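Local coordinates for protein CbbY (Rhodobacter sphaeroides, PDB 4UAS), which dephosphorylates the Rubisco inhibitor xylulose-1,5-bisphosphate to xylulose 5-phosphate with the help of magnesium, at residues F138-A143 against R158-E163. Sequence-based numbering, arbitrary orientation.
Sequences FDVIAA and RLALRE
Edge strand 140-142 of the parallel Rossmann-like sheet packs here against helix 155-164, the next regular element to flank that sheet. Strand and helix run nearly antiparallel, at 159°, with their axes 8.0 Å apart. Val-140 and Ala-142 point at the helix. Val-140 CG1 lies 3.8 Å from Glu-163 CB, and CG2 rests against the same methylene. CG1 is turned anti to the backbone N (chi1 167°), which also brings it near Ala-160 O. One turn back along the helix, the methyl of Ala-142 meets Ala-160 CB at 3.9 Å and Leu-159 CD2 at 3.9 Å. The two small alanines let the backbones close to 5.5 Å between their CA atoms. With an alanine in place of Val-140, the Glu-163 methylene would probably lose its apolar cover and a gap would open beside Ala-160. At the outer edge one water donates to both Ile-141 O (2.9 Å) and Glu-163 OE2 (2.6 Å), so the carboxylate is tied to the strand backbone. On its other edge the strand is hydrogen-bonded to strand 110-114. These are the strand and helix of a beta-alpha-beta crossover to parallel strand 171-175 in the Rossmann-like core of HAD hydrolases.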
ATOM      1  N   PHE A 138      -8.806 -11.053  -3.209  1.00 12.49           N
ATOM      2  CA  PHE A 138      -7.399 -11.453  -3.391  1.00 11.57           C
ATOM      3  C   PHE A 138      -7.227 -12.892  -2.912  1.00 12.07           C
ATOM      4  O   PHE A 138      -7.639 -13.261  -1.798  1.00 14.61           O
ATOM      5  CB  PHE A 138      -6.515 -10.495  -2.631  1.00 11.61           C
ATOM      6  CG  PHE A 138      -6.652  -9.079  -3.149  1.00 10.63           C
ATOM      7  CD1 PHE A 138      -6.027  -8.697  -4.339  1.00 11.13           C
ATOM      8  CD2 PHE A 138      -7.377  -8.132  -2.469  1.00 10.70           C
ATOM      9  CE1 PHE A 138      -6.201  -7.406  -4.833  1.00 10.65           C
ATOM     10  CE2 PHE A 138      -7.557  -6.850  -2.955  1.00 11.25           C
ATOM     11  CZ  PHE A 138      -6.958  -6.470  -4.139  1.00 11.54           C
ATOM     12  N   ASP A 139      -6.526 -13.657  -3.715  1.00 11.01           N
ATOM     13  CA  ASP A 139      -6.202 -15.058  -3.391  1.00 12.00           C
ATOM     14  C   ASP A 139      -5.153 -15.126  -2.277  1.00 11.33           C
ATOM     15  O   ASP A 139      -5.139 -16.089  -1.492  1.00 12.71           O
ATOM     16  CB  ASP A 139      -5.719 -15.747  -4.644  1.00 13.44           C
ATOM     17  CG  ASP A 139      -6.769 -15.735  -5.728  1.00 18.09           C
ATOM     18  OD1 ASP A 139      -7.732 -16.438  -5.551  1.00 28.51           O
ATOM     19  OD2 ASP A 139      -6.676 -14.923  -6.668  1.00 18.22           O
ATOM     20  N   VAL A 140      -4.280 -14.131  -2.209  1.00 10.15           N
ATOM     21  CA  VAL A 140      -3.170 -14.072  -1.275  1.00 10.48           C
ATOM     22  C   VAL A 140      -3.081 -12.666  -0.733  1.00  9.62           C
ATOM     23  O   VAL A 140      -3.168 -11.693  -1.500  1.00 10.25           O
ATOM     24  CB  VAL A 140      -1.844 -14.449  -1.977  1.00 11.82           C
ATOM     25  CG1 VAL A 140      -0.613 -14.085  -1.131  1.00 12.14           C
ATOM     26  CG2 VAL A 140      -1.814 -15.950  -2.314  1.00 13.77           C
ATOM     27  N   ILE A 141      -2.924 -12.518   0.589  1.00 10.54           N
ATOM     28  CA  ILE A 141      -2.745 -11.228   1.220  1.00 10.22           C
ATOM     29  C   ILE A 141      -1.464 -11.272   2.012  1.00 10.51           C
ATOM     30  O   ILE A 141      -1.347 -11.985   3.018  1.00 12.16           O
ATOM     31  CB  ILE A 141      -3.934 -10.792   2.108  1.00 12.55           C
ATOM     32  CG1 ILE A 141      -5.213 -10.709   1.236  1.00 15.14           C
ATOM     33  CG2 ILE A 141      -3.683  -9.450   2.785  1.00 15.02           C
ATOM     34  CD1 ILE A 141      -6.475 -10.556   2.021  1.00 22.75           C
ATOM     35  N   ALA A 142      -0.459 -10.518   1.600  1.00  9.29           N
ATOM     36  CA  ALA A 142       0.811 -10.371   2.250  1.00  9.19           C
ATOM     37  C   ALA A 142       0.861  -8.916   2.777  1.00  8.86           C
ATOM     38  O   ALA A 142       0.945  -7.982   1.960  1.00  9.67           O
ATOM     39  CB  ALA A 142       1.954 -10.700   1.301  1.00  9.90           C
ATOM     40  N   ALA A 143       0.825  -8.746   4.095  1.00  8.83           N
ATOM     41  CA  ALA A 143       0.635  -7.417   4.705  1.00  9.00           C
ATOM     42  C   ALA A 143       1.454  -7.259   5.975  1.00  9.21           C
ATOM     43  O   ALA A 143       1.824  -8.241   6.617  1.00 10.59           O
ATOM     44  CB  ALA A 143      -0.833  -7.158   4.965  1.00 10.94           C
ATOM     45  N   ARG A 158       8.310 -11.556  -2.023  1.00  7.81           N
ATOM     46  CA  ARG A 158       8.742 -12.964  -1.973  1.00  7.90           C
ATOM     47  C   ARG A 158       7.759 -13.833  -1.224  1.00  7.52           C
ATOM     48  O   ARG A 158       7.483 -14.965  -1.659  1.00  9.01           O
ATOM     49  CB  ARG A 158      10.129 -13.046  -1.365  1.00  8.57           C
ATOM     50  CG  ARG A 158      11.201 -12.379  -2.219  1.00  9.57           C
ATOM     51  CD  ARG A 158      12.563 -12.345  -1.569  1.00 12.38           C
ATOM     52  NE  ARG A 158      13.544 -11.754  -2.457  1.00 13.96           N
ATOM     53  CZ  ARG A 158      14.515 -10.944  -2.116  1.00 12.52           C
ATOM     54  NH1 ARG A 158      14.692 -10.524  -0.853  1.00 14.95           N
ATOM     55  NH2 ARG A 158      15.320 -10.538  -3.072  1.00 14.37           N
ATOM     56  N   LEU A 159       7.209 -13.325  -0.137  1.00  7.84           N
ATOM     57  CA  LEU A 159       6.174 -14.066   0.614  1.00  8.39           C
ATOM     58  C   LEU A 159       4.970 -14.299  -0.279  1.00  8.14           C
ATOM     59  O   LEU A 159       4.465 -15.416  -0.410  1.00  9.65           O
ATOM     60  CB  LEU A 159       5.816 -13.272   1.872  1.00  8.98           C
ATOM     61  CG  LEU A 159       4.556 -13.726   2.594  1.00 11.07           C
ATOM     62  CD1 LEU A 159       4.564 -15.151   2.991  1.00 13.53           C
ATOM     63  CD2 LEU A 159       4.201 -12.769   3.709  1.00 12.16           C
ATOM     64  N   ALA A 160       4.452 -13.225  -0.911  1.00  8.33           N
ATOM     65  CA  ALA A 160       3.284 -13.338  -1.735  1.00  9.09           C
ATOM     66  C   ALA A 160       3.499 -14.336  -2.855  1.00  9.11           C
ATOM     67  O   ALA A 160       2.591 -15.131  -3.179  1.00 10.19           O
ATOM     68  CB  ALA A 160       2.926 -11.966  -2.290  1.00  9.62           C
ATOM     69  N   LEU A 161       4.636 -14.252  -3.507  1.00  8.84           N
ATOM     70  CA  LEU A 161       4.931 -15.184  -4.620  1.00  9.04           C
ATOM     71  C   LEU A 161       5.015 -16.633  -4.149  1.00 10.50           C
ATOM     72  O   LEU A 161       4.576 -17.552  -4.877  1.00 11.55           O
ATOM     73  CB  LEU A 161       6.201 -14.802  -5.305  1.00  9.50           C
ATOM     74  CG  LEU A 161       6.128 -13.558  -6.190  1.00 10.28           C
ATOM     75  CD1 LEU A 161       7.537 -13.087  -6.531  1.00 12.12           C
ATOM     76  CD2 LEU A 161       5.337 -13.846  -7.430  1.00 11.20           C
ATOM     77  N   ARG A 162       5.585 -16.901  -2.984  1.00 10.07           N
ATOM     78  CA  ARG A 162       5.631 -18.241  -2.445  1.00 10.63           C
ATOM     79  C   ARG A 162       4.218 -18.760  -2.226  1.00 11.03           C
ATOM     80  O   ARG A 162       3.882 -19.917  -2.530  1.00 13.12           O
ATOM     81  CB  ARG A 162       6.496 -18.325  -1.191  1.00 12.60           C
ATOM     82  CG  ARG A 162       6.648 -19.810  -0.761  1.00 12.92           C
ATOM     83  CD  ARG A 162       7.567 -20.083   0.352  1.00 19.91           C
ATOM     84  NE  ARG A 162       7.255 -19.273   1.353  1.00 17.35           N
ATOM     85  CZ  ARG A 162       7.878 -18.098   1.777  1.00 17.01           C
ATOM     86  NH1 ARG A 162       9.045 -17.553   1.449  1.00 20.50           N
ATOM     87  NH2 ARG A 162       7.237 -17.515   2.663  1.00 13.23           N
ATOM     88  N   GLU A 163       3.357 -17.945  -1.639  1.00 10.74           N
ATOM     89  CA  GLU A 163       1.978 -18.342  -1.379  1.00 11.20           C
ATOM     90  C   GLU A 163       1.191 -18.529  -2.655  1.00 12.11           C
ATOM     91  O   GLU A 163       0.379 -19.442  -2.737  1.00 16.18           O
ATOM     92  CB  GLU A 163       1.283 -17.353  -0.450  1.00 12.10           C
ATOM     93  CG  GLU A 163       1.854 -17.390   0.941  1.00 14.90           C
ATOM     94  CD  GLU A 163       1.072 -16.742   2.023  1.00 21.98           C
ATOM     95  OE1 GLU A 163       0.373 -17.491   2.724  1.00 30.04           O
ATOM     96  OE2 GLU A 163       1.172 -15.547   2.143  1.00 35.24           O
TER
HETATM   97  O   HOH W   1      -0.580 -14.687   3.873  1.00 60.17           O